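Local structure of probable zinc protease PqqL (Escherichia coli, 6OFT) at residues Ala53-His58 / Ala133-Ile138; Gly41-Glu46 / Thr91-Thr96; Asn269-Phe274 / Ser405-Gln410; Ala352-Asp357 / Ala464-Pro469. The protein probably acts as a periplasmic zinc-dependent endopeptidase of the M16 family, this chain being the first half of the enzyme. All blocks are in the same frame, centred on the assembly; numbering follows the deposited sequence.

Contact 1 of 4, residues Ala53-His58 / Ala133-Ile138; sequences AHFVEH and AERGVI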
loop_
_atom_site.group_PDB
_atom_site.type_symbol
_atom_site.label_atom_id
_atom_site.label_comp_id
_atom_site.label_asym_id
_atom_site.label_seq_id
_atom_site.Cartn_x
_atom_site.Cartn_y
_atom_site.Cartn_z
ATOM N N ALA A 53 -0.308 18.953 -1.263
ATOM C CA ALA A 53 -1.124 18.053 -0.435
ATOM C C ALA A 53 -0.393 17.732 0.883
ATOM O O ALA A 53 -1.008 17.771 1.947
ATOM C CB ALA A 53 -1.446 16.763 -1.183
ATOM N N HIS A 54 0.932 17.476 0.794
ATOM C CA HIS A 54 1.811 17.143 1.925
ATOM C C HIS A 54 2.055 18.380 2.804
ATOM O O HIS A 54 2.096 18.260 4.031
ATOM C CB HIS A 54 3.108 16.490 1.398
ATOM C CG HIS A 54 4.165 16.230 2.429
ATOM N ND1 HIS A 54 5.389 16.871 2.378
ATOM C CD2 HIS A 54 4.155 15.396 3.492
ATOM C CE1 HIS A 54 6.077 16.422 3.416
ATOM N NE2 HIS A 54 5.374 15.540 4.122
ATOM N N PHE A 55 2.214 19.564 2.180
ATOM C CA PHE A 55 2.405 20.836 2.892
ATOM C C PHE A 55 1.125 21.152 3.708
ATOM O O PHE A 55 1.239 21.468 4.896
ATOM C CB PHE A 55 2.761 21.984 1.920
ATOM C CG PHE A 55 3.512 23.180 2.488
ATOM C CD1 PHE A 55 3.160 23.731 3.719
ATOM C CD2 PHE A 55 4.520 23.799 1.755
ATOM C CE1 PHE A 55 3.847 24.838 4.236
ATOM C CE2 PHE A 55 5.202 24.913 2.267
ATOM C CZ PHE A 55 4.855 25.433 3.497
ATOM N N VAL A 56 -0.080 20.981 3.099
ATOM C CA VAL A 56 -1.380 21.189 3.775
ATOM C C VAL A 56 -1.478 20.313 5.052
ATOM O O VAL A 56 -1.888 20.812 6.096
ATOM C CB VAL A 56 -2.608 20.993 2.817
ATOM C CG1 VAL A 56 -3.916 20.800 3.591
ATOM C CG2 VAL A 56 -2.740 22.157 1.844
ATOM N N GLU A 57 -1.070 19.023 4.949
ATOM C CA GLU A 57 -1.057 18.035 6.033
ATOM C C GLU A 57 -0.260 18.538 7.252
ATOM O O GLU A 57 -0.767 18.505 8.365
ATOM C CB GLU A 57 -0.504 16.703 5.507
ATOM C CG GLU A 57 -0.480 15.575 6.531
ATOM C CD GLU A 57 0.904 14.975 6.670
ATOM O OE1 GLU A 57 1.509 15.117 7.752
ATOM O OE2 GLU A 57 1.399 14.393 5.682
ATOM N N HIS A 58 0.955 19.048 7.017
ATOM C CA HIS A 58 1.810 19.649 8.042
ATOM C C HIS A 58 1.140 20.886 8.679
ATOM O O HIS A 58 1.226 21.080 9.892
ATOM C CB HIS A 58 3.166 20.043 7.422
ATOM C CG HIS A 58 4.138 18.908 7.355
ATOM N ND1 HIS A 58 5.271 18.892 8.139
ATOM C CD2 HIS A 58 4.104 17.773 6.618
ATOM C CE1 HIS A 58 5.893 17.762 7.853
ATOM N NE2 HIS A 58 5.230 17.054 6.946
ATOM N N ALA A 133 7.683 28.766 8.656
ATOM C CA ALA A 133 8.354 27.820 9.539
ATOM C C ALA A 133 8.320 26.420 8.951
ATOM O O ALA A 133 9.344 25.741 8.974
ATOM C CB ALA A 133 7.715 27.828 10.920
ATOM N N GLU A 134 7.175 26.005 8.360
ATOM C CA GLU A 134 7.053 24.673 7.776
ATOM C C GLU A 134 7.867 24.469 6.489
ATOM O O GLU A 134 8.180 23.320 6.172
ATOM C CB GLU A 134 5.581 24.263 7.564
ATOM C CG GLU A 134 4.894 23.764 8.818
ATOM C CD GLU A 134 5.560 22.643 9.590
ATOM O OE1 GLU A 134 5.810 21.565 9.002
ATOM O OE2 GLU A 134 5.813 22.843 10.798
ATOM N N ARG A 135 8.217 25.551 5.755
ATOM C CA ARG A 135 9.036 25.417 4.532
ATOM C C ARG A 135 10.382 24.753 4.872
ATOM O O ARG A 135 10.751 23.765 4.237
ATOM C CB ARG A 135 9.271 26.762 3.842
ATOM C CG ARG A 135 8.028 27.601 3.635
ATOM C CD ARG A 135 8.397 28.935 3.023
ATOM N NE ARG A 135 7.243 29.821 2.900
ATOM C CZ ARG A 135 6.346 29.762 1.920
ATOM N NH1 ARG A 135 6.448 28.840 0.969
ATOM N NH2 ARG A 135 5.329 30.614 1.894
ATOM N N GLY A 136 11.041 25.247 5.926
ATOM C CA GLY A 136 12.302 24.707 6.428
ATOM C C GLY A 136 12.203 23.263 6.879
ATOM O O GLY A 136 13.110 22.470 6.609
ATOM N N VAL A 137 11.078 22.911 7.540
ATOM C CA VAL A 137 10.741 21.572 8.049
ATOM C C VAL A 137 10.688 20.560 6.910
ATOM O O VAL A 137 11.383 19.540 6.962
ATOM C CB VAL A 137 9.418 21.588 8.885
ATOM C CG1 VAL A 137 8.890 20.176 9.175
ATOM C CG2 VAL A 137 9.602 22.362 10.176
ATOM N N ILE A 138 9.870 20.854 5.882
ATOM C CA ILE A 138 9.666 19.994 4.714
ATOM C C ILE A 138 10.972 19.822 3.922
ATOM O O ILE A 138 11.290 18.694 3.543
ATOM C CB ILE A 138 8.451 20.476 3.862
ATOM C CG1 ILE A 138 7.150 20.380 4.711
ATOM C CG2 ILE A 138 8.311 19.672 2.545
ATOM C CD1 ILE A 138 6.001 21.260 4.264
#
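Phe55 and Ile138 meet where helix 52-59, which carries predicted zinc ligands, crosses helix 128-144. From CB, which touches Ile138 CD1 at 4.1 Å, the Phe55 side chain runs anti to the backbone N (chi1 -156°) and carries its ring toward residues 133-138. Phe55 CG lies 3.6 Å from Ile138 CD1, a methyl set over one ring face in a CH-pi contact. Farther out, Phe55 CE1 meets Glu134 CB at 3.8 Å, and at the tip Arg135 CG lies at the ring's edge, 3.8 Å from Phe55 CZ.

Branched Ile138 suits its place because it serves two more rings: CG1 sits over the centre of the His58 ring, while CG2 faces the His54 edge 4.0 Å from CE1. Beside Ile138, His58 ND1 donates to Glu134 OE1 (2.9 Å, 143°), which restrains the imidazole's rotation. His54, His58 and Glu134 are the predicted zinc ligands and Glu57 the predicted proton acceptor, matching the inverted HXXEH motif of M16 peptidases. Helix 52-59 is flanked by helix 128-144 here and by helix 183-193, which Phe55 and Val56 touch through Leu186 and Phe189, while strand 87-91 adjoins Ala53, His54 and Glu57.

Contact 2 of 4, residues Gly41-Glu46 / Thr91-Thr96; sequences GSLQEE and TSYDET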
loop_
_atom_site.group_PDB
_atom_site.type_symbol
_atom_site.label_atom_id
_atom_site.label_comp_id
_atom_site.label_asym_id
_atom_site.label_seq_id
_atom_site.Cartn_x
_atom_site.Cartn_y
_atom_site.Cartn_z
ATOM N N GLY A 41 -4.825 12.968 -2.265
ATOM C CA GLY A 41 -3.392 13.030 -2.027
ATOM C C GLY A 41 -2.704 13.876 -3.088
ATOM O O GLY A 41 -3.299 14.803 -3.634
ATOM N N SER A 42 -1.450 13.559 -3.399
ATOM C CA SER A 42 -0.647 14.293 -4.376
ATOM C C SER A 42 -1.120 14.143 -5.820
ATOM O O SER A 42 -0.811 15.020 -6.612
ATOM C CB SER A 42 0.819 13.886 -4.269
ATOM O OG SER A 42 0.938 12.493 -4.501
ATOM N N LEU A 43 -1.833 13.037 -6.187
ATOM C CA LEU A 43 -2.264 12.846 -7.588
ATOM C C LEU A 43 -3.058 14.038 -8.134
ATOM O O LEU A 43 -2.891 14.408 -9.294
ATOM C CB LEU A 43 -3.079 11.551 -7.804
ATOM C CG LEU A 43 -2.404 10.186 -7.593
ATOM C CD1 LEU A 43 -3.398 9.077 -7.726
ATOM C CD2 LEU A 43 -1.267 9.953 -8.544
ATOM N N GLN A 44 -3.917 14.634 -7.290
ATOM C CA GLN A 44 -4.818 15.727 -7.676
ATOM C C GLN A 44 -4.181 17.097 -7.801
ATOM O O GLN A 44 -4.849 18.018 -8.281
ATOM C CB GLN A 44 -6.011 15.794 -6.724
ATOM C CG GLN A 44 -6.810 14.496 -6.650
ATOM C CD GLN A 44 -7.356 14.012 -7.976
ATOM O OE1 GLN A 44 -7.804 14.787 -8.823
ATOM N NE2 GLN A 44 -7.338 12.702 -8.173
ATOM N N GLU A 45 -2.908 17.245 -7.393
ATOM C CA GLU A 45 -2.185 18.515 -7.458
ATOM C C GLU A 45 -2.017 19.003 -8.897
ATOM O O GLU A 45 -1.698 18.213 -9.793
ATOM C CB GLU A 45 -0.791 18.371 -6.835
ATOM C CG GLU A 45 -0.763 18.109 -5.336
ATOM C CD GLU A 45 0.603 17.729 -4.795
ATOM O OE1 GLU A 45 1.509 17.404 -5.598
ATOM O OE2 GLU A 45 0.773 17.766 -3.556
ATOM N N GLU A 46 -2.189 20.321 -9.107
ATOM C CA GLU A 46 -1.954 20.949 -10.410
ATOM C C GLU A 46 -0.434 21.081 -10.585
ATOM O O GLU A 46 0.304 20.920 -9.607
ATOM C CB GLU A 46 -2.651 22.324 -10.491
ATOM C CG GLU A 46 -4.176 22.268 -10.516
ATOM C CD GLU A 46 -4.835 21.382 -11.563
ATOM O OE1 GLU A 46 -4.309 21.278 -12.695
ATOM O OE2 GLU A 46 -5.893 20.794 -11.243
ATOM N N THR A 91 0.644 11.738 3.974
ATOM C CA THR A 91 0.128 12.084 2.660
ATOM C C THR A 91 0.699 11.087 1.669
ATOM O O THR A 91 1.916 10.887 1.616
ATOM C CB THR A 91 0.477 13.532 2.263
ATOM O OG1 THR A 91 0.096 14.406 3.314
ATOM C CG2 THR A 91 -0.222 13.965 0.976
ATOM N N SER A 92 -0.175 10.463 0.885
ATOM C CA SER A 92 0.273 9.524 -0.139
ATOM C C SER A 92 -0.234 10.049 -1.481
ATOM O O SER A 92 -0.730 11.177 -1.564
ATOM C CB SER A 92 -0.268 8.123 0.146
ATOM O OG SER A 92 -1.683 8.072 -0.001
ATOM N N TYR A 93 -0.114 9.244 -2.526
ATOM C CA TYR A 93 -0.623 9.605 -3.849
ATOM C C TYR A 93 -2.150 9.747 -3.819
ATOM O O TYR A 93 -2.700 10.628 -4.459
ATOM C CB TYR A 93 -0.284 8.477 -4.840
ATOM C CG TYR A 93 1.189 8.302 -5.101
ATOM C CD1 TYR A 93 1.860 9.128 -5.996
ATOM C CD2 TYR A 93 1.907 7.269 -4.497
ATOM C CE1 TYR A 93 3.217 8.958 -6.259
ATOM C CE2 TYR A 93 3.271 7.102 -4.739
ATOM C CZ TYR A 93 3.917 7.939 -5.635
ATOM O OH TYR A 93 5.246 7.768 -5.920
ATOM N N ASP A 94 -2.814 8.876 -3.065
ATOM C CA ASP A 94 -4.268 8.696 -3.021
ATOM C C ASP A 94 -5.029 9.382 -1.904
ATOM O O ASP A 94 -6.241 9.545 -2.024
ATOM C CB ASP A 94 -4.577 7.189 -2.943
ATOM C CG ASP A 94 -3.790 6.332 -3.899
ATOM O OD1 ASP A 94 -3.878 6.570 -5.122
ATOM O OD2 ASP A 94 -3.081 5.432 -3.430
ATOM N N GLU A 95 -4.360 9.693 -0.786
ATOM C CA GLU A 95 -5.057 10.235 0.376
ATOM C C GLU A 95 -4.155 10.985 1.345
ATOM O O GLU A 95 -2.919 10.896 1.277
ATOM C CB GLU A 95 -5.746 9.072 1.156
ATOM C CG GLU A 95 -4.765 8.015 1.632
ATOM C CD GLU A 95 -5.291 6.785 2.343
ATOM O OE1 GLU A 95 -6.506 6.710 2.627
ATOM O OE2 GLU A 95 -4.466 5.890 2.627
ATOM N N THR A 96 -4.811 11.670 2.292
ATOM C CA THR A 96 -4.187 12.363 3.412
ATOM C C THR A 96 -4.943 11.838 4.618
ATOM O O THR A 96 -6.174 11.872 4.623
ATOM C CB THR A 96 -4.301 13.887 3.297
ATOM O OG1 THR A 96 -4.034 14.291 1.959
ATOM C CG2 THR A 96 -3.345 14.585 4.228
HETATM O O HOH W 1 -5.051 12.077 -4.840
#
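Two backbone hydrogen bonds join the loops: Ser42 N donates to Ser92 O (3.1 Å, 161°), and Leu43 N to Tyr93 O (3.1 Å, 166°). Tyr93 O takes a second donor, a water at 2.8 Å that in turn accepts from Gly41 N, so this carbonyl ties down two residues of the other loop.

Close backbone packing explains Gly41. Its CA rests against Ser92 O and Tyr93 O, and a beta carbon would fall only 2.2 Å from Ser92 O.

Side chains add to this. Leu43 CG packs on Tyr93 CB at 3.9 Å, the two side chains running obliquely past each other, and Leu43 CD1 lies beside Asp94 OD1. With chi1 at 59°, Ser42 OG stands between its own N and carbonyl carbon, 3.3 Å from Tyr93 CA, and it is hydrogen-bonded to Arg169 O. Within the second loop, Ser92 OG accepts from Glu95 N at 3.2 Å, an ST motif that shapes the turn.

Residues 91-96 link antiparallel strands 87-91 and 96-103, and residues 41-46 follow neighbouring strand 31-38 on the way to helix 52-59. Thr91 bonds to Glu57 of that helix, whereas Asp94 forms a salt bridge with Lys312 of strand 303-314 in the other sheet.

Contact 3 of 4, residues Asn269-Phe274 / Ser405-Gln410; sequences NDEQSF and SKRLWQ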
loop_
_atom_site.group_PDB
_atom_site.type_symbol
_atom_site.label_atom_id
_atom_site.label_comp_id
_atom_site.label_asym_id
_atom_site.label_seq_id
_atom_site.Cartn_x
_atom_site.Cartn_y
_atom_site.Cartn_z
ATOM N N ASN A 269 -14.542 -6.653 -5.326
ATOM C CA ASN A 269 -15.881 -6.209 -4.920
ATOM C C ASN A 269 -16.985 -7.236 -5.248
ATOM O O ASN A 269 -18.143 -7.019 -4.880
ATOM C CB ASN A 269 -16.222 -4.798 -5.467
ATOM C CG ASN A 269 -16.008 -4.609 -6.944
ATOM O OD1 ASN A 269 -16.491 -5.377 -7.781
ATOM N ND2 ASN A 269 -15.283 -3.555 -7.292
ATOM N N ASP A 270 -16.618 -8.360 -5.910
ATOM C CA ASP A 270 -17.536 -9.435 -6.274
ATOM C C ASP A 270 -16.813 -10.790 -6.347
ATOM O O ASP A 270 -15.599 -10.847 -6.123
ATOM C CB ASP A 270 -18.339 -9.101 -7.559
ATOM C CG ASP A 270 -17.561 -8.974 -8.861
ATOM O OD1 ASP A 270 -16.349 -9.259 -8.861
ATOM O OD2 ASP A 270 -18.179 -8.614 -9.889
ATOM N N GLU A 271 -17.549 -11.867 -6.667
ATOM C CA GLU A 271 -17.031 -13.245 -6.721
ATOM C C GLU A 271 -15.974 -13.478 -7.804
ATOM O O GLU A 271 -14.945 -14.082 -7.508
ATOM C CB GLU A 271 -18.175 -14.255 -6.828
ATOM C CG GLU A 271 -19.050 -14.196 -5.593
ATOM C CD GLU A 271 -20.057 -15.302 -5.358
ATOM O OE1 GLU A 271 -20.215 -16.187 -6.228
ATOM O OE2 GLU A 271 -20.704 -15.268 -4.289
ATOM N N GLN A 272 -16.196 -12.953 -9.019
ATOM C CA GLN A 272 -15.268 -13.043 -10.146
ATOM C C GLN A 272 -13.945 -12.324 -9.809
ATOM O O GLN A 272 -12.880 -12.900 -10.028
ATOM C CB GLN A 272 -15.923 -12.443 -11.411
ATOM C CG GLN A 272 -15.078 -12.516 -12.683
ATOM C CD GLN A 272 -15.683 -11.714 -13.817
ATOM O OE1 GLN A 272 -15.199 -10.636 -14.177
ATOM N NE2 GLN A 272 -16.754 -12.221 -14.412
ATOM N N SER A 273 -14.008 -11.095 -9.242
ATOM C CA SER A 273 -12.785 -10.349 -8.904
ATOM C C SER A 273 -12.073 -10.931 -7.666
ATOM O O SER A 273 -10.852 -10.841 -7.581
ATOM C CB SER A 273 -13.047 -8.848 -8.794
ATOM O OG SER A 273 -13.994 -8.530 -7.787
ATOM N N PHE A 274 -12.813 -11.612 -6.771
ATOM C CA PHE A 274 -12.220 -12.312 -5.627
ATOM C C PHE A 274 -11.348 -13.465 -6.172
ATOM O O PHE A 274 -10.241 -13.666 -5.683
ATOM C CB PHE A 274 -13.309 -12.871 -4.676
ATOM C CG PHE A 274 -12.781 -13.593 -3.451
ATOM C CD1 PHE A 274 -12.463 -14.948 -3.500
ATOM C CD2 PHE A 274 -12.598 -12.917 -2.251
ATOM C CE1 PHE A 274 -11.972 -15.614 -2.368
ATOM C CE2 PHE A 274 -12.095 -13.580 -1.122
ATOM C CZ PHE A 274 -11.792 -14.925 -1.186
ATOM N N SER A 405 -13.328 -18.193 0.554
ATOM C CA SER A 405 -12.147 -18.945 0.115
ATOM C C SER A 405 -12.483 -20.417 -0.054
ATOM O O SER A 405 -12.182 -20.973 -1.101
ATOM C CB SER A 405 -10.997 -18.780 1.102
ATOM O OG SER A 405 -10.646 -17.414 1.230
ATOM N N LYS A 406 -13.149 -21.038 0.953
ATOM C CA LYS A 406 -13.586 -22.439 0.927
ATOM C C LYS A 406 -14.471 -22.742 -0.295
ATOM O O LYS A 406 -14.374 -23.826 -0.872
ATOM C CB LYS A 406 -14.361 -22.789 2.207
ATOM C CG LYS A 406 -13.551 -23.551 3.246
ATOM C CD LYS A 406 -14.198 -24.878 3.596
ATOM C CE LYS A 406 -13.516 -25.566 4.753
ATOM N NZ LYS A 406 -14.106 -26.903 5.037
ATOM N N ARG A 407 -15.332 -21.795 -0.676
ATOM C CA ARG A 407 -16.251 -21.967 -1.797
ATOM C C ARG A 407 -15.679 -21.513 -3.160
ATOM O O ARG A 407 -15.788 -22.253 -4.125
ATOM C CB ARG A 407 -17.582 -21.268 -1.495
ATOM C CG ARG A 407 -18.594 -21.326 -2.640
ATOM C CD ARG A 407 -19.926 -20.738 -2.246
ATOM N NE ARG A 407 -19.821 -19.321 -1.910
ATOM C CZ ARG A 407 -20.033 -18.335 -2.770
ATOM N NH1 ARG A 407 -20.366 -18.602 -4.029
ATOM N NH2 ARG A 407 -19.919 -17.075 -2.380
ATOM N N LEU A 408 -15.148 -20.293 -3.260
ATOM C CA LEU A 408 -14.662 -19.768 -4.542
ATOM C C LEU A 408 -13.341 -20.375 -5.026
ATOM O O LEU A 408 -13.136 -20.447 -6.243
ATOM C CB LEU A 408 -14.583 -18.236 -4.544
ATOM C CG LEU A 408 -15.927 -17.501 -4.368
ATOM C CD1 LEU A 408 -15.717 -16.006 -4.348
ATOM C CD2 LEU A 408 -16.942 -17.885 -5.466
ATOM N N TRP A 409 -12.455 -20.818 -4.105
ATOM C CA TRP A 409 -11.176 -21.410 -4.512
ATOM C C TRP A 409 -11.340 -22.745 -5.242
ATOM O O TRP A 409 -10.393 -23.173 -5.890
ATOM C CB TRP A 409 -10.192 -21.561 -3.341
ATOM C CG TRP A 409 -9.624 -20.290 -2.773
ATOM C CD1 TRP A 409 -9.724 -19.034 -3.291
ATOM C CD2 TRP A 409 -8.821 -20.173 -1.588
ATOM N NE1 TRP A 409 -9.036 -18.141 -2.506
ATOM C CE2 TRP A 409 -8.475 -18.810 -1.450
ATOM C CE3 TRP A 409 -8.357 -21.091 -0.627
ATOM C CZ2 TRP A 409 -7.701 -18.337 -0.385
ATOM C CZ3 TRP A 409 -7.584 -20.622 0.424
ATOM C CH2 TRP A 409 -7.273 -19.260 0.545
ATOM N N GLN A 410 -12.540 -23.376 -5.205
ATOM C CA GLN A 410 -12.742 -24.635 -5.935
ATOM C C GLN A 410 -12.827 -24.382 -7.464
ATOM O O GLN A 410 -12.668 -25.308 -8.260
ATOM C CB GLN A 410 -13.905 -25.477 -5.367
ATOM C CG GLN A 410 -15.302 -24.881 -5.482
ATOM C CD GLN A 410 -16.265 -25.365 -4.411
ATOM O OE1 GLN A 410 -15.972 -25.374 -3.205
ATOM N NE2 GLN A 410 -17.462 -25.739 -4.823
#
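Ser405 opens the contact, its OG lying in the plane of the Phe274 ring at the edge, 3.7 Å from CZ; the hydroxyl bonds to Thr401 O. Arg407, long enough to reach over the surface, bends at chi3 (63°) to bring its guanidinium to Glu271. NH2 donates to Glu271 OE2 at 2.7 Å, a salt bridge, from above the carboxylate plane, and NH1 adds a weak bond to OE1. Replacing Glu271 with an alanine would probably leave the Arg407 guanidinium without this anionic mate and free to swing. Leu408 supplies the apolar part of the contact: CD1 packs against Phe274 CD1 at 3.5 Å and against Glu271 CB. Trp409 brings NE1 to 3.9 Å from Phe274 CE1, the rings tilted by 28° and slid so far apart that they scarcely overlap. This is helix-helix packing in the second half of the chain: the first turn of helix 271-296, N-capped by Asp270 through Ser273 N, packs on the last part of helix 398-408 and the 3-10 segment holding Trp409.

Contact 4 of 4, residues Ala352-Asp357 / Ala464-Pro469; sequences AEELDD and AAYVFP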
loop_
_atom_site.group_PDB
_atom_site.type_symbol
_atom_site.label_atom_id
_atom_site.label_comp_id
_atom_site.label_asym_id
_atom_site.label_seq_id
_atom_site.Cartn_x
_atom_site.Cartn_y
_atom_site.Cartn_z
ATOM N N ALA A 352 -1.260 -30.890 -8.868
ATOM C CA ALA A 352 -2.482 -30.906 -8.067
ATOM C C ALA A 352 -2.144 -30.932 -6.559
ATOM O O ALA A 352 -2.833 -30.277 -5.787
ATOM C CB ALA A 352 -3.339 -32.108 -8.443
ATOM N N GLU A 353 -1.064 -31.643 -6.153
ATOM C CA GLU A 353 -0.628 -31.718 -4.748
ATOM C C GLU A 353 -0.100 -30.382 -4.259
ATOM O O GLU A 353 -0.345 -30.028 -3.107
ATOM C CB GLU A 353 0.444 -32.802 -4.501
ATOM C CG GLU A 353 0.179 -34.156 -5.140
ATOM C CD GLU A 353 0.685 -34.244 -6.565
ATOM O OE1 GLU A 353 1.923 -34.257 -6.755
ATOM O OE2 GLU A 353 -0.156 -34.271 -7.493
ATOM N N GLU A 354 0.651 -29.656 -5.120
ATOM C CA GLU A 354 1.229 -28.353 -4.806
ATOM C C GLU A 354 0.125 -27.311 -4.555
ATOM O O GLU A 354 0.222 -26.533 -3.603
ATOM C CB GLU A 354 2.111 -27.880 -5.959
ATOM C CG GLU A 354 3.561 -28.325 -5.918
ATOM C CD GLU A 354 4.351 -27.700 -7.051
ATOM O OE1 GLU A 354 5.322 -26.963 -6.772
ATOM O OE2 GLU A 354 3.972 -27.924 -8.223
ATOM N N LEU A 355 -0.917 -27.303 -5.420
ATOM C CA LEU A 355 -2.071 -26.400 -5.304
ATOM C C LEU A 355 -2.928 -26.777 -4.084
ATOM O O LEU A 355 -3.332 -25.886 -3.335
ATOM C CB LEU A 355 -2.912 -26.378 -6.606
ATOM C CG LEU A 355 -4.143 -25.426 -6.619
ATOM C CD1 LEU A 355 -3.748 -23.955 -6.292
ATOM C CD2 LEU A 355 -4.879 -25.505 -7.949
ATOM N N ASP A 356 -3.167 -28.091 -3.870
ATOM C CA ASP A 356 -3.911 -28.616 -2.717
ATOM C C ASP A 356 -3.242 -28.245 -1.395
ATOM O O ASP A 356 -3.947 -27.953 -0.435
ATOM C CB ASP A 356 -4.104 -30.145 -2.799
ATOM C CG ASP A 356 -5.196 -30.631 -3.735
ATOM O OD1 ASP A 356 -6.087 -29.821 -4.092
ATOM O OD2 ASP A 356 -5.166 -31.824 -4.109
ATOM N N ASP A 357 -1.897 -28.230 -1.347
ATOM C CA ASP A 357 -1.180 -27.814 -0.137
ATOM C C ASP A 357 -1.295 -26.296 0.109
ATOM O O ASP A 357 -1.429 -25.894 1.253
ATOM C CB ASP A 357 0.285 -28.249 -0.167
ATOM C CG ASP A 357 1.027 -27.943 1.125
ATOM O OD1 ASP A 357 0.672 -28.537 2.174
ATOM O OD2 ASP A 357 1.953 -27.111 1.090
ATOM N N ALA A 464 12.746 -31.212 -16.320
ATOM C CA ALA A 464 11.925 -32.182 -15.589
ATOM C C ALA A 464 10.882 -31.523 -14.694
ATOM O O ALA A 464 11.131 -30.451 -14.120
ATOM C CB ALA A 464 12.811 -33.107 -14.769
ATOM N N ALA A 465 9.706 -32.180 -14.578
ATOM C CA ALA A 465 8.587 -31.726 -13.761
ATOM C C ALA A 465 8.966 -31.788 -12.299
ATOM O O ALA A 465 9.619 -32.740 -11.866
ATOM C CB ALA A 465 7.363 -32.591 -14.013
ATOM N N TYR A 466 8.600 -30.754 -11.549
ATOM C CA TYR A 466 8.886 -30.715 -10.127
ATOM C C TYR A 466 7.911 -31.627 -9.381
ATOM O O TYR A 466 6.715 -31.641 -9.679
ATOM C CB TYR A 466 8.819 -29.277 -9.592
ATOM C CG TYR A 466 9.004 -29.191 -8.094
ATOM C CD1 TYR A 466 10.275 -29.198 -7.527
ATOM C CD2 TYR A 466 7.908 -29.149 -7.238
ATOM C CE1 TYR A 466 10.451 -29.152 -6.147
ATOM C CE2 TYR A 466 8.070 -29.098 -5.858
ATOM C CZ TYR A 466 9.343 -29.088 -5.317
ATOM O OH TYR A 466 9.486 -29.028 -3.955
ATOM N N VAL A 467 8.426 -32.381 -8.402
ATOM C CA VAL A 467 7.595 -33.272 -7.601
ATOM C C VAL A 467 7.497 -32.756 -6.167
ATOM O O VAL A 467 8.518 -32.598 -5.490
ATOM C CB VAL A 467 8.013 -34.765 -7.695
ATOM C CG1 VAL A 467 7.121 -35.647 -6.821
ATOM C CG2 VAL A 467 7.983 -35.253 -9.141
ATOM N N PHE A 468 6.256 -32.479 -5.721
ATOM C CA PHE A 468 5.953 -32.018 -4.367
ATOM C C PHE A 468 6.344 -33.123 -3.359
ATOM O O PHE A 468 5.977 -34.283 -3.575
ATOM C CB PHE A 468 4.460 -31.654 -4.251
ATOM C CG PHE A 468 4.022 -31.122 -2.905
ATOM C CD1 PHE A 468 4.336 -29.825 -2.516
ATOM C CD2 PHE A 468 3.272 -31.909 -2.041
ATOM C CE1 PHE A 468 3.922 -29.332 -1.276
ATOM C CE2 PHE A 468 2.856 -31.415 -0.802
ATOM C CZ PHE A 468 3.192 -30.132 -0.425
ATOM N N PRO A 469 7.143 -32.807 -2.304
ATOM C CA PRO A 469 7.560 -33.860 -1.356
ATOM C C PRO A 469 6.447 -34.301 -0.407
ATOM O O PRO A 469 5.672 -33.479 0.078
ATOM C CB PRO A 469 8.735 -33.220 -0.596
ATOM C CG PRO A 469 8.987 -31.883 -1.262
ATOM C CD PRO A 469 7.706 -31.500 -1.921
#
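Phe468 sets its ring against the first turns of helix 352-371, meeting Glu353, Glu354 and Asp357, which lie on one side of the helix at positions i, i+1 and i+4. With CG anti to the backbone N (chi1 -178°), the aromatic side chain projects from the extended tail to the helix. Its CZ abuts Asp357 CG at 3.4 Å; the two side chains stand roughly at right angles, carboxylate and ring planes 45° apart. Glu354 runs antiparallel past the ring, its CG 3.8 Å from Phe468 CD1, and Glu353 CB approaches CD2 at 3.9 Å. The carbonyl Glu353 O lies over one face, displaced toward the rim.

Phenylalanine fits because it needs no polar partner here and packs on Glu353 CB, on Glu354 CG and on the CB and carboxylate of Asp357. Cutting it back to an alanine would probably open a gap between tail and helix, leaving Glu353, Glu354 and Asp357 without the ring that covers them.

Tyr466 comes in obliquely: its CD2 is 3.4 Å from Glu354 OE1, with the planes 38° apart. The other oxygen of that carboxylate, OE2, forms a salt bridge with Arg290 and accepts from Ser351 N, which helps hold the glutamate extended. No hydrogen bond links the two segments; the contact is a surface docking of the extended end of this first-half construct, through alternate aromatic residues, onto the N-terminal end of a helix.

Overall arrangement
From the N terminus, residues 41-46 open contact 2 and 53-58 open contact 1; the chain returns at 91-96 to close the first and at 133-138 to close the second, so the loops cross. They also touch, so the loops of the six-stranded sheet meet the helices of the predicted zinc site. Later 269-274 open contact 3, and 352-357 open contact 4 before 405-410 and 464-469 close them in turn, a second crossing pair, in the part holding the five-stranded sheet, that ties helix 271-296 to helix 398-408 and helix 352-371 to the terminal tail. Their centres are about 23 Å apart, those of contacts 1 and 4 about 54 Å, on opposite sides of the chain's centre.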